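Local coordinates for periplasmic binding protein (Xylanimonas cellulosilytica, PDB 4MX8), which probably binds a solute, as a TroA-like periplasmic binding protein of solute-binding family 8, for delivery to an ABC-type importer, at residues 15-21 with 38-44; 234-238 with 267-273. All blocks are in the same frame, centred on the assembly; numbering follows the deposited sequence.

Contact 1 of 2, residues 15-21 with 38-44; sequences ATASYTW and TTVEVPV
T20 and T39 join hydroxyls across two antiparallel strands, OG1 to OG1 at 2.7 Å, and further along S18 OG donates to E41 OE2 at 3.0 Å. The pairs lie on one face of a two-stranded beta hairpin, where side chains of non-hydrogen-bonded positions meet. The bend at chi2 of E41 (-70°) folds its carboxylate back toward S18, whose hydroxyl comes from above the carboxylate plane. A water donates to E41 OE1 and reaches T16 OG1 only weakly. Paired backbone bonds join A17 with V42, Y19 with V40 and W21 with T38; beyond them, V44 N donates to A15 O at 3.2 Å. The hydrogen-bonded positions present A17, Y19, W21, T38, V40 and V42 on the other face, where helix 137-152 and strand 128-130 pack against Y19 and V42. The W21 indole, its NE1 bonded to D130, leans across to the partner strand because CG sits between the backbone N and carbonyl carbon (chi1 79°). T38 CB stands over one face in a CH-pi contact, 4.3 Å from the centroid of the W21 six-membered ring, while V40 CG2 meets the ring's edge in plane, 3.9 Å from W21 CZ3.

Contact 2 of 2, residues 234-238 with 267-273; sequences ISFEF and VLDNEIV
N270 OD1, close to the ring of F236, is gripped by two backbone N-H groups. The nearly straight bond comes from V273 N at 3.1 Å (N-H...O 171°), with the donor above the carbonyl plane of the amide; I272 N adds a weak, more bent one. Acceptance from the N-H three residues on makes N270 the head of an Asx motif where the 267-273 loop turns. The other end of the same amide is tied back as well: N270 ND2 donates to V267 O at 3.3 Å, in the carbonyl plane on a lone pair, and the acceptor also lies close to the plane of the amide. Bonds at both ends thus fix the rotation of the group. Across the contact, ND2 of N270 stands 3.2 Å above the plane of the F236 ring, over its centre, with amide and ring planes 46° apart.

This packing belongs to the C-terminal lobe of a solute-binding protein, where the start of helix 236-242 meets the loop following helix 264-267 beside the mixed sheet. S235 is the N-cap, its OG accepting from F238 N, and F236 follows directly. With CG beside its own backbone N (chi1 -63°), F236 sends its ring into the loop. L268 CD2 lies near the ring plane at its edge, 4.2 Å from F236 CE1; V273 CG2 approaches F236 CD1 obliquely at 3.5 Å, while the F236 side chain also touches L193 of strand 192-195. I272 straddles the helix start: its CG2 branch packs on F236 CB at 3.9 Å, and the extended CD1 end crosses the E237 side chain at a slant and meets its carboxylate, nearest OE1 at 3.5 Å.

From the N terminus, contact 1 comes first: it pairs strand 16-24 with strand 35-43 and closes a hairpin with 16 residues between its segments. The chain then builds the N-terminal part of the fold, including helix 137-152, which packs against that hairpin, and runs through the long helix 155-179 into the mixed sheet. Contact 2 closes a 28-residue excursion through the rest of helix 236-242, strand 246-251, helix 252-256 and all but the last residue of helix 264-267, joining the start of helix 236-242 to the loop between helices 264-267 and 277-280. The two loops are in series, neither nesting nor crossing, their centres about 50 Å apart on opposite sides of the chain's centre.

Contact 1 of 2, residues 15-21 with 38-44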
# COMPACT_ATOMS: atom_id res chain seq x y z
N ALA A 15 23.04 -7.45 -19.62
CA ALA A 15 21.91 -6.80 -20.29
C ALA A 15 21.27 -5.63 -19.53
O ALA A 15 21.55 -5.38 -18.36
CB ALA A 15 20.84 -7.85 -20.65
N THR A 16 20.40 -4.90 -20.23
CA THR A 16 19.49 -3.97 -19.58
C THR A 16 18.05 -4.32 -19.93
O THR A 16 17.79 -5.09 -20.85
CB THR A 16 19.78 -2.48 -19.94
OG1 THR A 16 19.50 -2.23 -21.32
CG2 THR A 16 21.22 -2.14 -19.63
N ALA A 17 17.11 -3.77 -19.17
CA ALA A 17 15.69 -3.95 -19.39
C ALA A 17 15.08 -2.57 -19.48
O ALA A 17 15.36 -1.70 -18.65
CB ALA A 17 15.07 -4.72 -18.25
N SER A 18 14.24 -2.35 -20.49
CA SER A 18 13.65 -1.05 -20.73
C SER A 18 12.36 -0.89 -19.94
O SER A 18 11.48 -1.74 -20.01
CB SER A 18 13.35 -0.91 -22.21
OG SER A 18 13.76 0.36 -22.65
N TYR A 19 12.26 0.19 -19.17
CA TYR A 19 11.04 0.44 -18.39
C TYR A 19 10.39 1.77 -18.79
O TYR A 19 11.01 2.84 -18.67
CB TYR A 19 11.30 0.42 -16.88
CG TYR A 19 10.01 0.46 -16.09
CD1 TYR A 19 9.17 -0.65 -16.05
CD2 TYR A 19 9.63 1.59 -15.40
CE1 TYR A 19 7.98 -0.62 -15.33
CE2 TYR A 19 8.44 1.62 -14.68
CZ TYR A 19 7.62 0.51 -14.65
OH TYR A 19 6.43 0.52 -13.94
N THR A 20 9.15 1.68 -19.28
CA THR A 20 8.44 2.85 -19.79
C THR A 20 7.09 3.00 -19.13
O THR A 20 6.27 2.08 -19.15
CB THR A 20 8.25 2.81 -21.29
OG1 THR A 20 9.53 2.85 -21.93
CG2 THR A 20 7.44 4.00 -21.75
N TRP A 21 6.85 4.17 -18.55
CA TRP A 21 5.62 4.41 -17.82
C TRP A 21 5.16 5.86 -17.97
O TRP A 21 5.93 6.72 -18.41
CB TRP A 21 5.79 4.01 -16.36
CG TRP A 21 6.51 5.00 -15.49
CD1 TRP A 21 5.95 5.82 -14.54
CD2 TRP A 21 7.92 5.26 -15.45
NE1 TRP A 21 6.93 6.56 -13.92
CE2 TRP A 21 8.14 6.25 -14.46
CE3 TRP A 21 9.02 4.77 -16.16
CZ2 TRP A 21 9.41 6.74 -14.17
CZ3 TRP A 21 10.28 5.26 -15.87
CH2 TRP A 21 10.47 6.24 -14.88
N THR A 38 7.92 8.30 -19.84
CA THR A 38 9.34 8.32 -19.55
C THR A 38 9.92 6.91 -19.73
O THR A 38 9.26 5.91 -19.42
CB THR A 38 9.57 8.82 -18.11
OG1 THR A 38 9.29 10.23 -18.05
CG2 THR A 38 10.98 8.56 -17.64
N THR A 39 11.13 6.82 -20.27
CA THR A 39 11.79 5.52 -20.35
C THR A 39 13.12 5.53 -19.59
O THR A 39 13.86 6.51 -19.62
CB THR A 39 12.06 5.12 -21.79
OG1 THR A 39 10.83 5.09 -22.52
CG2 THR A 39 12.69 3.76 -21.83
N VAL A 40 13.39 4.44 -18.89
CA VAL A 40 14.65 4.29 -18.18
C VAL A 40 15.24 2.91 -18.49
O VAL A 40 14.50 1.92 -18.51
CB VAL A 40 14.46 4.49 -16.67
CG1 VAL A 40 15.73 4.16 -15.92
CG2 VAL A 40 14.07 5.92 -16.39
N GLU A 41 16.54 2.85 -18.76
CA GLU A 41 17.20 1.57 -18.98
C GLU A 41 17.75 1.04 -17.65
O GLU A 41 18.75 1.56 -17.13
CB GLU A 41 18.31 1.68 -20.02
CG GLU A 41 17.89 2.33 -21.34
CD GLU A 41 16.94 1.47 -22.17
OE1 GLU A 41 16.96 0.23 -22.01
OE2 GLU A 41 16.19 2.05 -23.00
N VAL A 42 17.09 0.01 -17.12
CA VAL A 42 17.43 -0.62 -15.86
C VAL A 42 18.40 -1.76 -16.09
O VAL A 42 18.16 -2.60 -16.95
CB VAL A 42 16.20 -1.29 -15.26
CG1 VAL A 42 16.50 -1.80 -13.86
CG2 VAL A 42 15.06 -0.33 -15.22
N PRO A 43 19.49 -1.82 -15.31
CA PRO A 43 20.40 -2.96 -15.45
C PRO A 43 19.78 -4.26 -14.92
O PRO A 43 19.14 -4.24 -13.86
CB PRO A 43 21.60 -2.54 -14.60
CG PRO A 43 21.02 -1.64 -13.57
CD PRO A 43 19.94 -0.87 -14.28
N VAL A 44 19.96 -5.36 -15.64
CA VAL A 44 19.52 -6.68 -15.16
C VAL A 44 20.53 -7.27 -14.16
O VAL A 44 21.73 -7.10 -14.33
CB VAL A 44 19.35 -7.65 -16.32
CG1 VAL A 44 18.92 -9.00 -15.80
CG2 VAL A 44 18.35 -7.11 -17.31
O HOH W 1 16.95 -2.35 -23.44

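Contact 2 of 2, residues 234-238 with 267-273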
# COMPACT_ATOMS: atom_id res chain seq x y z
N ILE A 234 -16.66 11.55 9.15
CA ILE A 234 -17.98 11.11 9.57
C ILE A 234 -18.06 11.00 11.09
O ILE A 234 -17.04 10.77 11.76
CB ILE A 234 -18.36 9.75 8.92
CG1 ILE A 234 -17.42 8.64 9.37
CG2 ILE A 234 -18.35 9.84 7.40
CD1 ILE A 234 -17.84 7.27 8.89
N SER A 235 -19.26 11.18 11.63
CA SER A 235 -19.48 11.10 13.07
C SER A 235 -19.71 9.65 13.48
O SER A 235 -19.90 8.80 12.62
CB SER A 235 -20.69 11.94 13.45
OG SER A 235 -21.83 11.53 12.71
N PHE A 236 -19.69 9.37 14.78
CA PHE A 236 -20.08 8.04 15.23
C PHE A 236 -21.53 7.77 14.85
O PHE A 236 -21.89 6.65 14.53
CB PHE A 236 -19.90 7.89 16.74
CG PHE A 236 -18.49 8.04 17.20
CD1 PHE A 236 -17.51 7.17 16.75
CD2 PHE A 236 -18.14 9.04 18.09
CE1 PHE A 236 -16.19 7.31 17.18
CE2 PHE A 236 -16.84 9.18 18.51
CZ PHE A 236 -15.86 8.31 18.06
N GLU A 237 -22.35 8.81 14.87
CA GLU A 237 -23.75 8.69 14.49
C GLU A 237 -23.94 8.21 13.04
O GLU A 237 -24.95 7.57 12.72
CB GLU A 237 -24.47 10.02 14.71
CG GLU A 237 -24.62 10.41 16.17
CD GLU A 237 -23.47 11.25 16.68
OE1 GLU A 237 -23.62 11.91 17.74
OE2 GLU A 237 -22.41 11.27 16.01
N PHE A 238 -22.97 8.50 12.17
CA PHE A 238 -22.98 8.01 10.80
C PHE A 238 -22.97 6.48 10.80
O PHE A 238 -23.70 5.85 10.04
CB PHE A 238 -21.76 8.55 10.04
CG PHE A 238 -21.70 8.17 8.58
CD1 PHE A 238 -21.17 6.94 8.18
CD2 PHE A 238 -22.14 9.05 7.60
CE1 PHE A 238 -21.11 6.58 6.83
CE2 PHE A 238 -22.07 8.70 6.25
CZ PHE A 238 -21.55 7.47 5.87
N VAL A 267 -11.00 4.40 20.65
CA VAL A 267 -11.76 5.47 20.01
C VAL A 267 -13.17 5.01 19.65
O VAL A 267 -14.13 5.76 19.76
CB VAL A 267 -11.05 5.95 18.74
CG1 VAL A 267 -11.96 6.84 17.91
CG2 VAL A 267 -9.77 6.68 19.09
N LEU A 268 -13.27 3.76 19.20
CA LEU A 268 -14.56 3.17 18.81
C LEU A 268 -15.30 2.55 20.00
O LEU A 268 -16.35 1.94 19.85
CB LEU A 268 -14.35 2.12 17.72
CG LEU A 268 -13.83 2.65 16.39
CD1 LEU A 268 -13.54 1.51 15.43
CD2 LEU A 268 -14.83 3.62 15.78
N ASP A 269 -14.74 2.71 21.20
CA ASP A 269 -15.42 2.26 22.40
C ASP A 269 -16.22 3.41 23.01
O ASP A 269 -15.79 4.03 23.98
CB ASP A 269 -14.43 1.69 23.41
CG ASP A 269 -15.10 0.85 24.47
OD1 ASP A 269 -16.25 0.42 24.23
OD2 ASP A 269 -14.48 0.60 25.52
N ASN A 270 -17.38 3.69 22.41
CA ASN A 270 -18.27 4.74 22.89
C ASN A 270 -19.75 4.34 22.80
O ASN A 270 -20.13 3.58 21.92
CB ASN A 270 -18.02 6.04 22.14
CG ASN A 270 -18.38 5.95 20.69
OD1 ASN A 270 -19.55 6.06 20.33
ND2 ASN A 270 -17.38 5.77 19.84
N GLU A 271 -20.57 4.84 23.73
CA GLU A 271 -22.00 4.49 23.79
C GLU A 271 -22.72 4.37 22.44
O GLU A 271 -23.62 3.54 22.30
CB GLU A 271 -22.75 5.49 24.68
CG GLU A 271 -24.09 5.91 24.13
CD GLU A 271 -24.14 7.37 23.70
OE1 GLU A 271 -23.36 8.18 24.26
OE2 GLU A 271 -24.95 7.70 22.81
N ILE A 272 -22.33 5.18 21.46
CA ILE A 272 -22.96 5.18 20.14
C ILE A 272 -22.53 3.98 19.29
O ILE A 272 -23.36 3.20 18.85
CB ILE A 272 -22.59 6.46 19.35
CG1 ILE A 272 -22.95 7.71 20.15
CG2 ILE A 272 -23.27 6.47 17.99
CD1 ILE A 272 -22.71 8.99 19.40
N VAL A 273 -21.23 3.85 19.06
CA VAL A 273 -20.70 2.72 18.31
C VAL A 273 -21.07 1.38 18.95
O VAL A 273 -21.31 0.42 18.25
CB VAL A 273 -19.16 2.84 18.08
CG1 VAL A 273 -18.58 1.52 17.58
CG2 VAL A 273 -18.85 3.95 17.08